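Local coordinates for protein arginine kinase (Anthopleura japonica, PDB 4RF8) that catalyses the reversible transfer of a phosphoryl group from ATP to L-arginine, giving ADP and the phosphagen phosphoarginine, at residues T130-A135 with T284-S289; S289-I294 with V331-N336. One frame throughout, in Å; residues are numbered along the deposited sequence.

Interaction 1 of 2, residues T130-A135 with T284-S289; sequences TRIRVA and TGMRAS. With ADP (adenosine-5'-diphosphate), chain C.
With CG anti to the backbone N in both (chi1 178° and -178°) and each chain extended to NE, R131 and R287 rise from adjacent strands on the same side of the sheet, which brings R131 NH2 to 3.8 Å from R287 NH2. R133 starts out likewise but bends at chi2 and chi3, which folds its guanidinium back over R287, so that CB of R287 lies against one face of it. The three arginines surround the diphosphate of ADP, whose negative charge probably offsets their own. NH2 of R131 bonds to ADP O2B at 3.1 Å, with O2B in the guanidinium plane, while the ribose O4' sits over the centre of one face. NE and NH1 of R133 meet O2B and O3B; both bonds are modelled so short that their exact lengths are doubtful. R287 instead turns a face to O1A, and its NH1 forms a salt bridge with D333. A water accepts from R131 NH2 at 2.8 Å and donates to R287 O, tying the two arginines together between the strands and the nucleotide. Farther along, CD of R131 lies 3.6 Å from adenine C4, and OG of S289 comes within 2.8 Å of ADP N7.

The frame is an antiparallel ladder in which R131 with S289 and R133 with R287 are hydrogen-bonded pairs. It ends at G285, whose O accepts from A135 N at 2.9 Å and, weakly, from R133 NH2. On the reverse face, CE of M286 touches I132 CG2 (3.8 Å) and V134 CG1 (3.7 Å), and helices 246-263 and 344-369 cover this apolar patch. The arginine face thus binds the ADP phosphates, in the nucleotide site of the phosphagen kinase C-terminal catalytic domain.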
ATOM      1  N   THR A 130      -6.020  -5.749   1.355  1.00 35.64           N
ATOM      2  CA  THR A 130      -7.265  -6.502   1.391  1.00 33.33           C
ATOM      3  C   THR A 130      -7.919  -6.418   0.015  1.00 34.74           C
ATOM      4  O   THR A 130      -7.885  -5.366  -0.624  1.00 33.43           O
ATOM      5  CB  THR A 130      -8.216  -5.928   2.455  1.00 44.03           C
ATOM      6  OG1 THR A 130      -7.597  -6.012   3.745  1.00 48.64           O
ATOM      7  CG2 THR A 130      -9.531  -6.689   2.483  1.00 38.24           C
ATOM      8  N   ARG A 131      -8.506  -7.518  -0.443  1.00 33.93           N
ATOM      9  CA  ARG A 131      -9.089  -7.564  -1.779  1.00 38.53           C
ATOM     10  C   ARG A 131     -10.238  -8.561  -1.828  1.00 30.82           C
ATOM     11  O   ARG A 131     -10.119  -9.675  -1.317  1.00 29.95           O
ATOM     12  CB  ARG A 131      -8.011  -7.957  -2.792  1.00 34.20           C
ATOM     13  CG  ARG A 131      -8.483  -8.094  -4.233  1.00 41.11           C
ATOM     14  CD  ARG A 131      -7.362  -8.674  -5.090  1.00 46.39           C
ATOM     15  NE  ARG A 131      -7.696  -8.733  -6.511  1.00 47.80           N
ATOM     16  CZ  ARG A 131      -8.117  -9.826  -7.139  1.00 46.12           C
ATOM     17  NH1 ARG A 131      -8.393  -9.780  -8.435  1.00 38.84           N
ATOM     18  NH2 ARG A 131      -8.265 -10.966  -6.477  1.00 43.47           N
ATOM     19  N   ILE A 132     -11.355  -8.155  -2.425  1.00 32.75           N
ATOM     20  CA  ILE A 132     -12.475  -9.068  -2.633  1.00 32.47           C
ATOM     21  C   ILE A 132     -12.958  -9.013  -4.085  1.00 34.07           C
ATOM     22  O   ILE A 132     -13.280  -7.940  -4.605  1.00 33.66           O
ATOM     23  CB  ILE A 132     -13.647  -8.781  -1.671  1.00 31.17           C
ATOM     24  CG1 ILE A 132     -13.155  -8.722  -0.226  1.00 35.14           C
ATOM     25  CG2 ILE A 132     -14.720  -9.853  -1.803  1.00 32.19           C
ATOM     26  CD1 ILE A 132     -14.209  -8.289   0.771  1.00 36.43           C
ATOM     27  N   ARG A 133     -12.996 -10.176  -4.731  1.00 25.30           N
ATOM     28  CA  ARG A 133     -13.419 -10.285  -6.123  1.00 31.47           C
ATOM     29  C   ARG A 133     -14.673 -11.145  -6.218  1.00 35.51           C
ATOM     30  O   ARG A 133     -14.776 -12.160  -5.532  1.00 30.25           O
ATOM     31  CB  ARG A 133     -12.295 -10.908  -6.966  1.00 33.99           C
ATOM     32  CG  ARG A 133     -12.664 -11.249  -8.417  1.00 40.98           C
ATOM     33  CD  ARG A 133     -13.172 -12.691  -8.584  1.00 49.08           C
ATOM     34  NE  ARG A 133     -12.108 -13.693  -8.535  1.00 48.46           N
ATOM     35  CZ  ARG A 133     -12.316 -15.007  -8.562  1.00 55.09           C
ATOM     36  NH1 ARG A 133     -11.291 -15.848  -8.518  1.00 56.79           N
ATOM     37  NH2 ARG A 133     -13.551 -15.484  -8.630  1.00 50.80           N
ATOM     38  N   VAL A 134     -15.616 -10.742  -7.068  1.00 27.52           N
ATOM     39  CA  VAL A 134     -16.736 -11.608  -7.437  1.00 31.19           C
ATOM     40  C   VAL A 134     -16.880 -11.704  -8.957  1.00 33.73           C
ATOM     41  O   VAL A 134     -16.566 -10.760  -9.686  1.00 33.42           O
ATOM     42  CB  VAL A 134     -18.079 -11.156  -6.814  1.00 34.90           C
ATOM     43  CG1 VAL A 134     -18.018 -11.224  -5.302  1.00 38.18           C
ATOM     44  CG2 VAL A 134     -18.444  -9.749  -7.269  1.00 32.90           C
ATOM     45  N   ALA A 135     -17.345 -12.857  -9.427  1.00 24.25           N
ATOM     46  CA  ALA A 135     -17.656 -13.045 -10.839  1.00 34.72           C
ATOM     47  C   ALA A 135     -19.172 -13.077 -11.020  1.00 31.43           C
ATOM     48  O   ALA A 135     -19.875 -13.792 -10.302  1.00 34.93           O
ATOM     49  CB  ALA A 135     -17.031 -14.329 -11.358  1.00 31.06           C
ATOM     50  N   THR A 284     -20.811 -18.323  -4.775  1.00 27.02           N
ATOM     51  CA  THR A 284     -20.538 -16.930  -4.454  1.00 28.74           C
ATOM     52  C   THR A 284     -19.771 -16.263  -5.579  1.00 32.10           C
ATOM     53  O   THR A 284     -19.824 -15.044  -5.737  1.00 27.37           O
ATOM     54  CB  THR A 284     -19.691 -16.809  -3.183  1.00 33.71           C
ATOM     55  OG1 THR A 284     -18.446 -17.495  -3.368  1.00 29.08           O
ATOM     56  CG2 THR A 284     -20.423 -17.402  -1.997  1.00 33.35           C
ATOM     57  N   GLY A 285     -19.041 -17.069  -6.345  1.00 27.75           N
ATOM     58  CA  GLY A 285     -18.138 -16.551  -7.357  1.00 32.31           C
ATOM     59  C   GLY A 285     -17.093 -15.633  -6.756  1.00 37.90           C
ATOM     60  O   GLY A 285     -16.529 -14.778  -7.446  1.00 35.51           O
ATOM     61  N   MET A 286     -16.824 -15.833  -5.468  1.00 34.42           N
ATOM     62  CA  MET A 286     -16.063 -14.873  -4.679  1.00 33.50           C
ATOM     63  C   MET A 286     -14.708 -15.380  -4.199  1.00 36.92           C
ATOM     64  O   MET A 286     -14.584 -16.505  -3.713  1.00 36.08           O
ATOM     65  CB  MET A 286     -16.885 -14.406  -3.471  1.00 37.02           C
ATOM     66  CG  MET A 286     -16.076 -13.602  -2.458  1.00 45.13           C
ATOM     67  SD  MET A 286     -16.987 -13.089  -0.989  1.00 49.18           S
ATOM     68  CE  MET A 286     -17.961 -11.747  -1.660  1.00 37.31           C
ATOM     69  N   ARG A 287     -13.698 -14.529  -4.343  1.00 35.29           N
ATOM     70  CA  ARG A 287     -12.415 -14.738  -3.693  1.00 34.39           C
ATOM     71  C   ARG A 287     -12.095 -13.531  -2.816  1.00 36.40           C
ATOM     72  O   ARG A 287     -11.775 -12.449  -3.315  1.00 33.99           O
ATOM     73  CB  ARG A 287     -11.303 -14.966  -4.720  1.00 38.84           C
ATOM     74  CG  ARG A 287      -9.940 -15.234  -4.098  1.00 44.91           C
ATOM     75  CD  ARG A 287      -8.903 -15.638  -5.137  1.00 48.40           C
ATOM     76  NE  ARG A 287      -7.634 -16.006  -4.514  1.00 55.56           N
ATOM     77  CZ  ARG A 287      -6.628 -15.162  -4.301  1.00 60.02           C
ATOM     78  NH1 ARG A 287      -5.514 -15.587  -3.725  1.00 57.20           N
ATOM     79  NH2 ARG A 287      -6.735 -13.893  -4.668  1.00 63.93           N
ATOM     80  N   ALA A 288     -12.218 -13.713  -1.505  1.00 36.06           N
ATOM     81  CA  ALA A 288     -11.807 -12.692  -0.550  1.00 38.29           C
ATOM     82  C   ALA A 288     -10.377 -12.990  -0.128  1.00 44.07           C
ATOM     83  O   ALA A 288     -10.040 -14.140   0.149  1.00 45.25           O
ATOM     84  CB  ALA A 288     -12.728 -12.678   0.650  1.00 39.96           C
ATOM     85  N   SER A 289      -9.538 -11.958  -0.080  1.00 41.92           N
ATOM     86  CA  SER A 289      -8.105 -12.160   0.120  1.00 39.66           C
ATOM     87  C   SER A 289      -7.440 -11.088   0.982  1.00 36.90           C
ATOM     88  O   SER A 289      -7.858  -9.928   0.997  1.00 32.15           O
ATOM     89  CB  SER A 289      -7.397 -12.245  -1.232  1.00 44.20           C
ATOM     90  OG  SER A 289      -5.992 -12.180  -1.083  1.00 58.08           O
TER
HETATM   91  PB  ADP C1001      -8.737 -13.827  -8.846  1.00 95.41           P
HETATM   92  O1B ADP C1001      -8.234 -13.082 -10.058  1.00 98.42           O
HETATM   93  O2B ADP C1001      -9.786 -13.085  -8.058  1.00 93.72           O
HETATM   94  O3B ADP C1001      -9.086 -15.270  -9.112  1.00 98.78           O
HETATM   95  PA  ADP C1001      -5.946 -13.909  -8.279  1.00140.22           P
HETATM   96  O1A ADP C1001      -5.146 -14.707  -7.276  1.00138.70           O
HETATM   97  O2A ADP C1001      -5.859 -14.233  -9.748  1.00141.62           O
HETATM   98  O3A ADP C1001      -7.493 -13.916  -7.823  1.00286.42           O
HETATM   99  O5' ADP C1001      -5.567 -12.357  -8.104  1.00 99.08           O
HETATM  100  C5' ADP C1001      -5.041 -11.616  -9.202  1.00 99.19           C
HETATM  101  C4' ADP C1001      -4.011 -10.629  -8.678  1.00 99.18           C
HETATM  102  O4' ADP C1001      -4.511  -9.989  -7.499  1.00 95.37           O
HETATM  103  C3' ADP C1001      -2.733 -11.363  -8.297  1.00100.72           C
HETATM  104  O3' ADP C1001      -1.621 -10.789  -8.990  1.00102.91           O
HETATM  105  C2' ADP C1001      -2.578 -11.146  -6.806  1.00 98.79           C
HETATM  106  O2' ADP C1001      -1.222 -10.849  -6.473  1.00102.16           O
HETATM  107  C1' ADP C1001      -3.483  -9.964  -6.505  1.00 94.24           C
HETATM  108  N9  ADP C1001      -4.014 -10.043  -5.119  1.00 87.04           N
HETATM  109  C8  ADP C1001      -4.658 -11.081  -4.550  1.00 84.53           C
HETATM  110  N7  ADP C1001      -4.988 -10.807  -3.260  1.00 79.65           N
HETATM  111  C5  ADP C1001      -4.544  -9.566  -2.984  1.00 72.60           C
HETATM  112  C6  ADP C1001      -4.555  -8.657  -1.812  1.00 61.79           C
HETATM  113  N6  ADP C1001      -5.126  -9.025  -0.637  1.00 48.00           N
HETATM  114  N1  ADP C1001      -3.977  -7.445  -1.955  1.00 66.00           N
HETATM  115  C2  ADP C1001      -3.405  -7.059  -3.109  1.00 71.00           C
HETATM  116  N3  ADP C1001      -3.357  -7.831  -4.210  1.00 77.72           N
HETATM  117  C4  ADP C1001      -3.898  -9.073  -4.210  1.00 80.09           C
HETATM  118  O   HOH W   1      -9.073 -11.781  -3.961  1.00 41.23           O

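Interaction 2 of 2, residues S289-I294 with V331-N336. With ADP (adenosine-5'-diphosphate), chain C.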
ATOM      1  N   SER A 289      -9.538 -11.958  -0.080  1.00 41.92           N
ATOM      2  CA  SER A 289      -8.105 -12.160   0.120  1.00 39.66           C
ATOM      3  C   SER A 289      -7.440 -11.088   0.982  1.00 36.90           C
ATOM      4  O   SER A 289      -7.858  -9.928   0.997  1.00 32.15           O
ATOM      5  CB  SER A 289      -7.397 -12.245  -1.232  1.00 44.20           C
ATOM      6  OG  SER A 289      -5.992 -12.180  -1.083  1.00 58.08           O
ATOM      7  N   VAL A 290      -6.391 -11.493   1.691  1.00 30.98           N
ATOM      8  CA  VAL A 290      -5.623 -10.593   2.537  1.00 36.95           C
ATOM      9  C   VAL A 290      -4.146 -10.961   2.444  1.00 37.72           C
ATOM     10  O   VAL A 290      -3.797 -12.140   2.486  1.00 41.53           O
ATOM     11  CB  VAL A 290      -6.090 -10.674   4.014  1.00 51.34           C
ATOM     12  CG1 VAL A 290      -5.012 -10.166   4.953  1.00 52.00           C
ATOM     13  CG2 VAL A 290      -7.383  -9.899   4.222  1.00 45.52           C
ATOM     14  N   HIS A 291      -3.286  -9.959   2.286  1.00 35.00           N
ATOM     15  CA  HIS A 291      -1.850 -10.183   2.388  1.00 35.07           C
ATOM     16  C   HIS A 291      -1.402  -9.851   3.809  1.00 36.66           C
ATOM     17  O   HIS A 291      -1.605  -8.734   4.289  1.00 36.92           O
ATOM     18  CB  HIS A 291      -1.085  -9.351   1.351  1.00 32.60           C
ATOM     19  CG  HIS A 291      -1.240  -9.844  -0.056  1.00 42.82           C
ATOM     20  ND1 HIS A 291      -0.554  -9.296  -1.117  1.00 43.20           N
ATOM     21  CD2 HIS A 291      -2.003 -10.837  -0.573  1.00 43.27           C
ATOM     22  CE1 HIS A 291      -0.888  -9.929  -2.228  1.00 45.32           C
ATOM     23  NE2 HIS A 291      -1.764 -10.867  -1.926  1.00 40.12           N
ATOM     24  N   VAL A 292      -0.810 -10.832   4.485  1.00 34.13           N
ATOM     25  CA  VAL A 292      -0.478 -10.689   5.896  1.00 35.95           C
ATOM     26  C   VAL A 292       0.862 -11.341   6.234  1.00 40.01           C
ATOM     27  O   VAL A 292       1.191 -12.418   5.730  1.00 31.78           O
ATOM     28  CB  VAL A 292      -1.608 -11.255   6.796  1.00 35.86           C
ATOM     29  CG1 VAL A 292      -1.805 -12.741   6.539  1.00 31.36           C
ATOM     30  CG2 VAL A 292      -1.316 -10.998   8.263  1.00 34.87           C
ATOM     31  N   LYS A 293       1.636 -10.666   7.079  1.00 41.24           N
ATOM     32  CA  LYS A 293       2.943 -11.152   7.493  1.00 41.34           C
ATOM     33  C   LYS A 293       2.795 -12.034   8.728  1.00 43.46           C
ATOM     34  O   LYS A 293       2.565 -11.536   9.831  1.00 47.49           O
ATOM     35  CB  LYS A 293       3.863  -9.971   7.795  1.00 38.60           C
ATOM     36  CG  LYS A 293       5.315 -10.341   8.028  1.00 36.77           C
ATOM     37  CD  LYS A 293       6.136  -9.094   8.299  1.00 47.24           C
ATOM     38  CE  LYS A 293       7.624  -9.391   8.274  1.00 52.12           C
ATOM     39  NZ  LYS A 293       8.434  -8.186   8.607  1.00 57.77           N
ATOM     40  N   ILE A 294       2.923 -13.344   8.537  1.00 40.90           N
ATOM     41  CA  ILE A 294       2.757 -14.304   9.626  1.00 48.45           C
ATOM     42  C   ILE A 294       3.892 -15.339   9.732  1.00 48.94           C
ATOM     43  O   ILE A 294       3.624 -16.539   9.785  1.00 51.93           O
ATOM     44  CB  ILE A 294       1.411 -15.054   9.487  1.00 52.36           C
ATOM     45  CG1 ILE A 294       1.217 -15.552   8.051  1.00 51.17           C
ATOM     46  CG2 ILE A 294       0.246 -14.155   9.885  1.00 52.14           C
ATOM     47  CD1 ILE A 294       0.037 -16.498   7.875  1.00 50.88           C
ATOM     48  N   VAL A 331       5.245 -13.086   4.405  1.00 40.46           N
ATOM     49  CA  VAL A 331       3.989 -12.538   3.902  1.00 44.29           C
ATOM     50  C   VAL A 331       3.219 -13.563   3.067  1.00 47.09           C
ATOM     51  O   VAL A 331       3.734 -14.083   2.075  1.00 47.42           O
ATOM     52  CB  VAL A 331       4.227 -11.254   3.085  1.00 43.85           C
ATOM     53  CG1 VAL A 331       2.979 -10.867   2.321  1.00 46.46           C
ATOM     54  CG2 VAL A 331       4.650 -10.123   4.004  1.00 32.37           C
ATOM     55  N   TYR A 332       1.984 -13.849   3.474  1.00 45.33           N
ATOM     56  CA  TYR A 332       1.170 -14.848   2.790  1.00 49.57           C
ATOM     57  C   TYR A 332      -0.147 -14.286   2.263  1.00 42.39           C
ATOM     58  O   TYR A 332      -0.675 -13.304   2.788  1.00 40.52           O
ATOM     59  CB  TYR A 332       0.899 -16.041   3.715  1.00 52.72           C
ATOM     60  CG  TYR A 332       2.131 -16.856   4.023  1.00 54.50           C
ATOM     61  CD1 TYR A 332       2.918 -16.570   5.129  1.00 48.68           C
ATOM     62  CD2 TYR A 332       2.511 -17.906   3.202  1.00 59.04           C
ATOM     63  CE1 TYR A 332       4.049 -17.309   5.411  1.00 56.12           C
ATOM     64  CE2 TYR A 332       3.638 -18.651   3.474  1.00 63.23           C
ATOM     65  CZ  TYR A 332       4.404 -18.348   4.579  1.00 63.91           C
ATOM     66  OH  TYR A 332       5.528 -19.090   4.851  1.00 67.33           O
ATOM     67  N   ASP A 333      -0.660 -14.916   1.211  1.00 35.60           N
ATOM     68  CA  ASP A 333      -1.991 -14.621   0.699  1.00 33.07           C
ATOM     69  C   ASP A 333      -2.972 -15.548   1.405  1.00 40.07           C
ATOM     70  O   ASP A 333      -2.885 -16.769   1.271  1.00 37.79           O
ATOM     71  CB  ASP A 333      -2.039 -14.868  -0.813  1.00 41.37           C
ATOM     72  CG  ASP A 333      -3.390 -14.528  -1.428  1.00 53.30           C
ATOM     73  OD1 ASP A 333      -4.381 -15.235  -1.148  1.00 57.43           O
ATOM     74  OD2 ASP A 333      -3.450 -13.569  -2.224  1.00 63.04           O
ATOM     75  N   ILE A 334      -3.894 -14.971   2.169  1.00 37.51           N
ATOM     76  CA  ILE A 334      -4.913 -15.759   2.847  1.00 33.23           C
ATOM     77  C   ILE A 334      -6.263 -15.551   2.168  1.00 38.08           C
ATOM     78  O   ILE A 334      -6.754 -14.424   2.093  1.00 42.91           O
ATOM     79  CB  ILE A 334      -5.023 -15.390   4.335  1.00 32.41           C
ATOM     80  CG1 ILE A 334      -3.653 -15.453   5.011  1.00 33.16           C
ATOM     81  CG2 ILE A 334      -6.009 -16.311   5.031  1.00 32.64           C
ATOM     82  CD1 ILE A 334      -3.046 -16.838   5.048  1.00 37.31           C
ATOM     83  N   SER A 335      -6.857 -16.637   1.675  1.00 38.21           N
ATOM     84  CA  SER A 335      -8.123 -16.559   0.954  1.00 43.92           C
ATOM     85  C   SER A 335      -9.058 -17.699   1.329  1.00 48.44           C
ATOM     86  O   SER A 335      -8.630 -18.718   1.871  1.00 47.58           O
ATOM     87  CB  SER A 335      -7.893 -16.544  -0.560  1.00 48.23           C
ATOM     88  OG  SER A 335      -7.161 -17.681  -0.983  1.00 50.38           O
ATOM     89  N   ASN A 336     -10.339 -17.511   1.039  1.00 43.61           N
ATOM     90  CA  ASN A 336     -11.345 -18.536   1.267  1.00 48.09           C
ATOM     91  C   ASN A 336     -11.177 -19.713   0.319  1.00 44.89           C
ATOM     92  O   ASN A 336     -10.808 -19.538  -0.844  1.00 46.67           O
ATOM     93  CB  ASN A 336     -12.736 -17.944   1.075  1.00 54.28           C
ATOM     94  CG  ASN A 336     -12.889 -17.252  -0.265  1.00 60.59           C
ATOM     95  OD1 ASN A 336     -12.092 -16.384  -0.620  1.00 63.48           O
ATOM     96  ND2 ASN A 336     -13.912 -17.639  -1.021  1.00 57.17           N
TER
HETATM   97  PB  ADP C1001      -8.737 -13.827  -8.846  1.00 95.41           P
HETATM   98  O1B ADP C1001      -8.234 -13.082 -10.058  1.00 98.42           O
HETATM   99  O2B ADP C1001      -9.786 -13.085  -8.058  1.00 93.72           O
HETATM  100  O3B ADP C1001      -9.086 -15.270  -9.112  1.00 98.78           O
HETATM  101  PA  ADP C1001      -5.946 -13.909  -8.279  1.00140.22           P
HETATM  102  O1A ADP C1001      -5.146 -14.707  -7.276  1.00138.70           O
HETATM  103  O2A ADP C1001      -5.859 -14.233  -9.748  1.00141.62           O
HETATM  104  O3A ADP C1001      -7.493 -13.916  -7.823  1.00286.42           O
HETATM  105  O5' ADP C1001      -5.567 -12.357  -8.104  1.00 99.08           O
HETATM  106  C5' ADP C1001      -5.041 -11.616  -9.202  1.00 99.19           C
HETATM  107  C4' ADP C1001      -4.011 -10.629  -8.678  1.00 99.18           C
HETATM  108  O4' ADP C1001      -4.511  -9.989  -7.499  1.00 95.37           O
HETATM  109  C3' ADP C1001      -2.733 -11.363  -8.297  1.00100.72           C
HETATM  110  O3' ADP C1001      -1.621 -10.789  -8.990  1.00102.91           O
HETATM  111  C2' ADP C1001      -2.578 -11.146  -6.806  1.00 98.79           C
HETATM  112  O2' ADP C1001      -1.222 -10.849  -6.473  1.00102.16           O
HETATM  113  C1' ADP C1001      -3.483  -9.964  -6.505  1.00 94.24           C
HETATM  114  N9  ADP C1001      -4.014 -10.043  -5.119  1.00 87.04           N
HETATM  115  C8  ADP C1001      -4.658 -11.081  -4.550  1.00 84.53           C
HETATM  116  N7  ADP C1001      -4.988 -10.807  -3.260  1.00 79.65           N
HETATM  117  C5  ADP C1001      -4.544  -9.566  -2.984  1.00 72.60           C
HETATM  118  C6  ADP C1001      -4.555  -8.657  -1.812  1.00 61.79           C
HETATM  119  N6  ADP C1001      -5.126  -9.025  -0.637  1.00 48.00           N
HETATM  120  N1  ADP C1001      -3.977  -7.445  -1.955  1.00 66.00           N
HETATM  121  C2  ADP C1001      -3.405  -7.059  -3.109  1.00 71.00           C
HETATM  122  N3  ADP C1001      -3.357  -7.831  -4.210  1.00 77.72           N
HETATM  123  C4  ADP C1001      -3.898  -9.073  -4.210  1.00 80.09           C
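The adenine end of the nucleotide site is built on the antiparallel pairing of strands 286-293 and 331-336, where S289, H291 and D333 stand together on the face turned to ADP. The carboxylate of D333 is the meeting point. Its OD2 lies at the edge of the H291 ring, in the ring plane, and accepts a weak hydrogen bond from H291 NE2 at 3.2 Å; the ring and carboxylate planes are 64° apart. D333 OD2 is also 3.1 Å from OG of S289, although that hydroxyl has a single proton and ADP N7 competes for it. The other carboxylate oxygen, OD1, has R287 as its partner. With the weak contact at its edge, H291 turns one face to the base: adenine C6 sits 3.5 Å above the ring plane, offset toward the rim.

The other face is mostly apolar. V292 carries CG1 between its backbone N and carbonyl carbon (chi1 61°), from where it meets I334 CG1 at 3.6 Å. Just past the end of the strand, the side chains of I294 and Y332 cross at about a right angle, with I294 CG1 3.5 Å from Y332 CD1. CD1 of I294 meets CD1 of I334 tip to tip. Helix 344-369 packs over I294 and I334 on that face, through E362, M351 and V355.

Between the two faces the backbones are joined by reciprocal bonds in the hydrogen-bonded pairs V290 with I334 and V292 with Y332. The I334 N to V290 O bond, at 2.9 Å, is almost straight (178°). This strand pairing, with the nucleotide on one face and helix 344-369 on the other, belongs to the antiparallel sheet of the ATP:guanido phosphotransferase catalytic domain.

Strand 286-293 lies between strands 127-136 and 331-336; interaction 1 samples one of its edges, interaction 2 the other, and S289 belongs to both. One strand thereby serves two neighbours and two chemistries. Both contacts are largely buried and face ADP, but interaction 1 gathers positive charge for the phosphates, whereas interaction 2 sets a hydroxyl and the face of an imidazole against the base, with a carboxylate behind them. They are also stitched directly, by the salt bridge between R287 and D333 and by N336 OD1, which probably accepts from A288 N. Behind both, helix 344-369 packs against the apolar side of the sheet.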